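Local atomic coordinates of endoglucanase (Clostridium thermocellum, PDB entry 2C4X), a protein that probably hydrolyses cellulose as part of the cellulosome, this piece being its C-terminal PKD domain and beta-glucan- and xyloglucan-binding CBM44 module. Residues E6-F14 with V77-F87. The protein carries 1 engineered substitution. Sequence-based numbering, arbitrary orientation.
Sequences ENQAPKAIF and VTDNQGASSSF. With CA (calcium ion), chain B.
The calcium site at one end of the PKD domain, an immunoglobulin-like beta-sandwich, ties the N-terminal segment 6-14 to the beta-hairpin 77-87, whose type I turn runs from D79 to G82. N7 and D79 meet here from opposite directions and share the ion: N7 OD1, the carbonyl O of Q8 and D79 OD2 each bind calcium at 2.4 Å, a water adds a further ligand, and D36 and D38 from another loop complete the shell. N7 is turned with CG trans to its own N (chi1 178°), which carries the amide toward the turn, where ND2 donates to D79 OD2 at 3.0 Å, nearly in its own amide plane and on the syn lone pair of the carboxylate. One oxygen of D79 is thus gripped by metal and amide together. The other, OD1, accepts from the backbone N of Q81, forming an Asx turn, and from that of A83, one from each face of the carboxylate and both about 50° out of its plane, which should hold the group's rotation. The Q81 side chain slides past N7 in the reverse sense, and a second water links its NE2 to N7 OD1.

Beyond the metal the contact turns apolar. P10 sets its ring crosswise to D79, with CB 3.8 Å from V77 CG1, while A12 CB lies 3.8 Å from V77 CG2 and also rests against the backbone of S85. A water joins the carbonyls of A12 and S86. At the far end, I13 CG1 sits over one face of the F87 ring, 4.0 Å from its centroid, and F87 turns an edge toward the F14 ring in an offset edge-to-face pair, planes 80° apart. The edge of F14 in turn meets the F87 carbonyl, with CE1 3.5 Å from F87 O.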
ATOM      1  N   GLU A   6     -42.075  25.725  -3.675  1.00 47.83           N
ATOM      2  CA  GLU A   6     -41.069  24.931  -4.407  1.00 46.68           C
ATOM      3  C   GLU A   6     -40.530  23.690  -3.687  1.00 45.02           C
ATOM      4  O   GLU A   6     -40.049  23.775  -2.553  1.00 45.08           O
ATOM      5  CB  GLU A   6     -39.895  25.829  -4.820  1.00 47.29           C
ATOM      6  CG  GLU A   6     -39.944  26.315  -6.263  1.00 49.97           C
ATOM      7  CD  GLU A   6     -39.287  25.340  -7.240  1.00 53.37           C
ATOM      8  OE1 GLU A   6     -38.247  24.733  -6.888  1.00 53.67           O
ATOM      9  OE2 GLU A   6     -39.808  25.197  -8.372  1.00 54.89           O
ATOM     10  N   ASN A   7     -40.590  22.547  -4.366  1.00 42.71           N
ATOM     11  CA  ASN A   7     -40.085  21.286  -3.816  1.00 40.50           C
ATOM     12  C   ASN A   7     -38.581  21.320  -3.515  1.00 39.22           C
ATOM     13  O   ASN A   7     -37.780  21.662  -4.384  1.00 39.06           O
ATOM     14  CB  ASN A   7     -40.399  20.118  -4.763  1.00 40.16           C
ATOM     15  CG  ASN A   7     -39.857  18.788  -4.249  1.00 38.86           C
ATOM     16  OD1 ASN A   7     -39.894  18.513  -3.050  1.00 37.41           O
ATOM     17  ND2 ASN A   7     -39.368  17.956  -5.154  1.00 37.89           N
ATOM     18  N   GLN A   8     -38.211  20.967  -2.283  1.00 37.65           N
ATOM     19  CA  GLN A   8     -36.802  20.798  -1.916  1.00 36.44           C
ATOM     20  C   GLN A   8     -36.297  19.435  -2.362  1.00 36.07           C
ATOM     21  O   GLN A   8     -36.977  18.409  -2.157  1.00 35.47           O
ATOM     22  CB  GLN A   8     -36.597  20.947  -0.407  1.00 36.15           C
ATOM     23  CG  GLN A   8     -36.910  22.321   0.120  1.00 35.24           C
ATOM     24  CD  GLN A   8     -36.897  22.387   1.634  1.00 33.08           C
ATOM     25  OE1 GLN A   8     -36.143  21.680   2.306  1.00 34.15           O
ATOM     26  NE2 GLN A   8     -37.735  23.238   2.176  1.00 32.07           N
ATOM     27  N   ALA A   9     -35.110  19.425  -2.972  1.00 35.97           N
ATOM     28  CA  ALA A   9     -34.459  18.176  -3.361  1.00 36.24           C
ATOM     29  C   ALA A   9     -34.005  17.421  -2.107  1.00 36.27           C
ATOM     30  O   ALA A   9     -33.618  18.040  -1.126  1.00 36.01           O
ATOM     31  CB  ALA A   9     -33.280  18.437  -4.300  1.00 36.31           C
ATOM     32  N   PRO A  10     -34.083  16.080  -2.132  1.00 36.48           N
ATOM     33  CA  PRO A  10     -33.721  15.314  -0.947  1.00 36.82           C
ATOM     34  C   PRO A  10     -32.213  15.402  -0.683  1.00 37.86           C
ATOM     35  O   PRO A  10     -31.456  15.852  -1.550  1.00 37.95           O
ATOM     36  CB  PRO A  10     -34.129  13.876  -1.300  1.00 36.41           C
ATOM     37  CG  PRO A  10     -34.196  13.836  -2.804  1.00 36.76           C
ATOM     38  CD  PRO A  10     -34.522  15.230  -3.260  1.00 36.22           C
ATOM     39  N   LYS A  11     -31.784  14.995   0.500  1.00 37.91           N
ATOM     40  CA  LYS A  11     -30.350  14.958   0.795  1.00 38.87           C
ATOM     41  C   LYS A  11     -29.828  13.528   0.707  1.00 38.48           C
ATOM     42  O   LYS A  11     -30.400  12.614   1.300  1.00 38.55           O
ATOM     43  CB  LYS A  11     -30.049  15.639   2.128  1.00 38.93           C
ATOM     44  CG  LYS A  11     -30.338  17.163   2.035  1.00 40.74           C
ATOM     45  CD  LYS A  11     -29.762  18.021   3.164  1.00 41.17           C
ATOM     46  CE  LYS A  11     -28.235  18.239   3.017  1.00 46.68           C
ATOM     47  NZ  LYS A  11     -27.739  18.697   1.657  1.00 47.55           N
ATOM     48  N   ALA A  12     -28.782  13.353  -0.096  1.00 37.66           N
ATOM     49  CA  ALA A  12     -28.202  12.055  -0.387  1.00 37.17           C
ATOM     50  C   ALA A  12     -26.882  11.897   0.367  1.00 36.89           C
ATOM     51  O   ALA A  12     -26.004  12.774   0.338  1.00 36.23           O
ATOM     52  CB  ALA A  12     -27.981  11.896  -1.885  1.00 37.27           C
ATOM     53  N   ILE A  13     -26.749  10.779   1.060  1.00 36.40           N
ATOM     54  CA  ILE A  13     -25.517  10.481   1.789  1.00 36.10           C
ATOM     55  C   ILE A  13     -25.495   8.983   2.044  1.00 35.65           C
ATOM     56  O   ILE A  13     -26.546   8.352   2.183  1.00 35.36           O
ATOM     57  CB  ILE A  13     -25.418  11.259   3.141  1.00 36.40           C
ATOM     58  CG1 ILE A  13     -23.991  11.161   3.717  1.00 36.78           C
ATOM     59  CG2 ILE A  13     -26.470  10.747   4.131  1.00 37.14           C
ATOM     60  CD1 ILE A  13     -23.674  12.138   4.840  1.00 36.30           C
ATOM     61  N   PHE A  14     -24.298   8.416   2.084  1.00 35.16           N
ATOM     62  CA  PHE A  14     -24.154   7.035   2.504  1.00 35.29           C
ATOM     63  C   PHE A  14     -22.827   6.782   3.177  1.00 34.85           C
ATOM     64  O   PHE A  14     -21.879   7.550   3.004  1.00 34.58           O
ATOM     65  CB  PHE A  14     -24.377   6.061   1.331  1.00 34.85           C
ATOM     66  CG  PHE A  14     -23.283   6.079   0.291  1.00 34.70           C
ATOM     67  CD1 PHE A  14     -23.372   6.920  -0.820  1.00 34.13           C
ATOM     68  CD2 PHE A  14     -22.179   5.237   0.410  1.00 33.81           C
ATOM     69  CE1 PHE A  14     -22.363   6.928  -1.795  1.00 33.77           C
ATOM     70  CE2 PHE A  14     -21.166   5.244  -0.550  1.00 33.96           C
ATOM     71  CZ  PHE A  14     -21.257   6.086  -1.652  1.00 33.56           C
ATOM     72  N   VAL A  77     -30.502   9.787  -4.893  1.00 35.06           N
ATOM     73  CA  VAL A  77     -31.711   9.659  -4.107  1.00 35.34           C
ATOM     74  C   VAL A  77     -32.788  10.520  -4.760  1.00 35.44           C
ATOM     75  O   VAL A  77     -32.550  11.692  -5.074  1.00 35.44           O
ATOM     76  CB  VAL A  77     -31.424  10.117  -2.645  1.00 35.76           C
ATOM     77  CG1 VAL A  77     -32.689  10.366  -1.881  1.00 37.56           C
ATOM     78  CG2 VAL A  77     -30.568   9.090  -1.923  1.00 35.01           C
ATOM     79  N   THR A  78     -33.971   9.941  -4.970  1.00 34.81           N
ATOM     80  CA  THR A  78     -35.051  10.641  -5.642  1.00 34.96           C
ATOM     81  C   THR A  78     -36.268  10.668  -4.736  1.00 34.72           C
ATOM     82  O   THR A  78     -36.637   9.643  -4.161  1.00 34.38           O
ATOM     83  CB  THR A  78     -35.387   9.972  -7.003  1.00 35.16           C
ATOM     84  OG1 THR A  78     -34.179   9.843  -7.763  1.00 36.68           O
ATOM     85  CG2 THR A  78     -36.419  10.768  -7.808  1.00 34.26           C
ATOM     86  N   ASP A  79     -36.869  11.848  -4.599  1.00 34.48           N
ATOM     87  CA  ASP A  79     -38.047  12.014  -3.748  1.00 34.45           C
ATOM     88  C   ASP A  79     -39.369  11.703  -4.475  1.00 34.75           C
ATOM     89  O   ASP A  79     -39.370  11.357  -5.672  1.00 34.88           O
ATOM     90  CB  ASP A  79     -38.053  13.396  -3.064  1.00 34.05           C
ATOM     91  CG  ASP A  79     -38.335  14.543  -4.020  1.00 33.76           C
ATOM     92  OD1 ASP A  79     -38.868  14.319  -5.117  1.00 34.08           O
ATOM     93  OD2 ASP A  79     -38.050  15.701  -3.656  1.00 34.13           O
ATOM     94  N   ASN A  80     -40.477  11.812  -3.739  1.00 34.86           N
ATOM     95  CA  ASN A  80     -41.830  11.535  -4.247  1.00 35.06           C
ATOM     96  C   ASN A  80     -42.300  12.444  -5.398  1.00 35.07           C
ATOM     97  O   ASN A  80     -43.272  12.132  -6.087  1.00 35.04           O
ATOM     98  CB  ASN A  80     -42.852  11.577  -3.095  1.00 34.79           C
ATOM     99  CG  ASN A  80     -42.897  12.936  -2.388  1.00 35.16           C
ATOM    100  OD1 ASN A  80     -41.922  13.367  -1.780  1.00 34.73           O
ATOM    101  ND2 ASN A  80     -44.041  13.607  -2.465  1.00 34.18           N
ATOM    102  N   GLN A  81     -41.599  13.555  -5.603  1.00 34.80           N
ATOM    103  CA  GLN A  81     -41.913  14.492  -6.667  1.00 34.83           C
ATOM    104  C   GLN A  81     -40.895  14.486  -7.822  1.00 35.16           C
ATOM    105  O   GLN A  81     -40.965  15.327  -8.716  1.00 35.34           O
ATOM    106  CB  GLN A  81     -42.069  15.888  -6.078  1.00 34.99           C
ATOM    107  CG  GLN A  81     -43.416  16.090  -5.385  1.00 35.68           C
ATOM    108  CD  GLN A  81     -43.492  17.391  -4.627  1.00 37.55           C
ATOM    109  OE1 GLN A  81     -44.166  18.319  -5.059  1.00 39.49           O
ATOM    110  NE2 GLN A  81     -42.799  17.473  -3.492  1.00 36.43           N
ATOM    111  N   GLY A  82     -39.956  13.543  -7.791  1.00 34.78           N
ATOM    112  CA  GLY A  82     -38.975  13.380  -8.866  1.00 35.22           C
ATOM    113  C   GLY A  82     -37.711  14.228  -8.810  1.00 35.19           C
ATOM    114  O   GLY A  82     -36.914  14.201  -9.753  1.00 35.38           O
ATOM    115  N   ALA A  83     -37.513  14.980  -7.725  1.00 34.80           N
ATOM    116  CA  ALA A  83     -36.260  15.710  -7.525  1.00 34.89           C
ATOM    117  C   ALA A  83     -35.200  14.794  -6.912  1.00 35.11           C
ATOM    118  O   ALA A  83     -35.514  13.891  -6.130  1.00 34.46           O
ATOM    119  CB  ALA A  83     -36.470  16.959  -6.642  1.00 35.14           C
ATOM    120  N   SER A  84     -33.945  15.030  -7.272  1.00 35.23           N
ATOM    121  CA  SER A  84     -32.878  14.154  -6.824  1.00 36.01           C
ATOM    122  C   SER A  84     -31.604  14.886  -6.409  1.00 35.82           C
ATOM    123  O   SER A  84     -31.378  16.035  -6.799  1.00 35.96           O
ATOM    124  CB  SER A  84     -32.581  13.091  -7.883  1.00 36.15           C
ATOM    125  OG  SER A  84     -32.181  13.699  -9.087  1.00 38.63           O
ATOM    126  N   SER A  85     -30.801  14.198  -5.594  1.00 35.72           N
ATOM    127  CA  SER A  85     -29.468  14.626  -5.192  1.00 35.61           C
ATOM    128  C   SER A  85     -28.539  13.443  -5.324  1.00 34.50           C
ATOM    129  O   SER A  85     -28.973  12.295  -5.244  1.00 33.88           O
ATOM    130  CB  SER A  85     -29.464  15.054  -3.719  1.00 35.91           C
ATOM    131  OG  SER A  85     -30.470  16.023  -3.517  1.00 41.17           O
ATOM    132  N   SER A  86     -27.252  13.725  -5.482  1.00 34.24           N
ATOM    133  CA  SER A  86     -26.254  12.673  -5.541  1.00 33.67           C
ATOM    134  C   SER A  86     -25.138  12.883  -4.525  1.00 33.76           C
ATOM    135  O   SER A  86     -24.817  14.028  -4.159  1.00 33.61           O
ATOM    136  CB  SER A  86     -25.688  12.548  -6.963  1.00 33.93           C
ATOM    137  OG  SER A  86     -24.723  13.543  -7.235  1.00 34.86           O
ATOM    138  N   PHE A  87     -24.561  11.765  -4.085  1.00 33.25           N
ATOM    139  CA  PHE A  87     -23.423  11.729  -3.168  1.00 33.57           C
ATOM    140  C   PHE A  87     -22.490  10.655  -3.717  1.00 33.46           C
ATOM    141  O   PHE A  87     -22.931   9.532  -3.995  1.00 34.11           O
ATOM    142  CB  PHE A  87     -23.895  11.344  -1.754  1.00 32.92           C
ATOM    143  CG  PHE A  87     -22.811  11.400  -0.683  1.00 33.72           C
ATOM    144  CD1 PHE A  87     -22.084  10.251  -0.337  1.00 32.92           C
ATOM    145  CD2 PHE A  87     -22.560  12.579   0.017  1.00 31.77           C
ATOM    146  CE1 PHE A  87     -21.101  10.303   0.670  1.00 32.67           C
ATOM    147  CE2 PHE A  87     -21.594  12.625   1.030  1.00 32.69           C
ATOM    148  CZ  PHE A  87     -20.865  11.487   1.350  1.00 32.31           C
TER
HETATM  149 CA    CA B1252     -38.781  16.899  -1.662  1.00 36.44          CA
HETATM  150  O   HOH W   1     -42.571  19.580  -1.934  1.00 41.61           O
HETATM  151  O   HOH W   2     -26.334  15.133  -1.890  1.00 49.48           O
HETATM  152  O   HOH W   3     -40.951  15.939  -2.125  1.00 33.34           O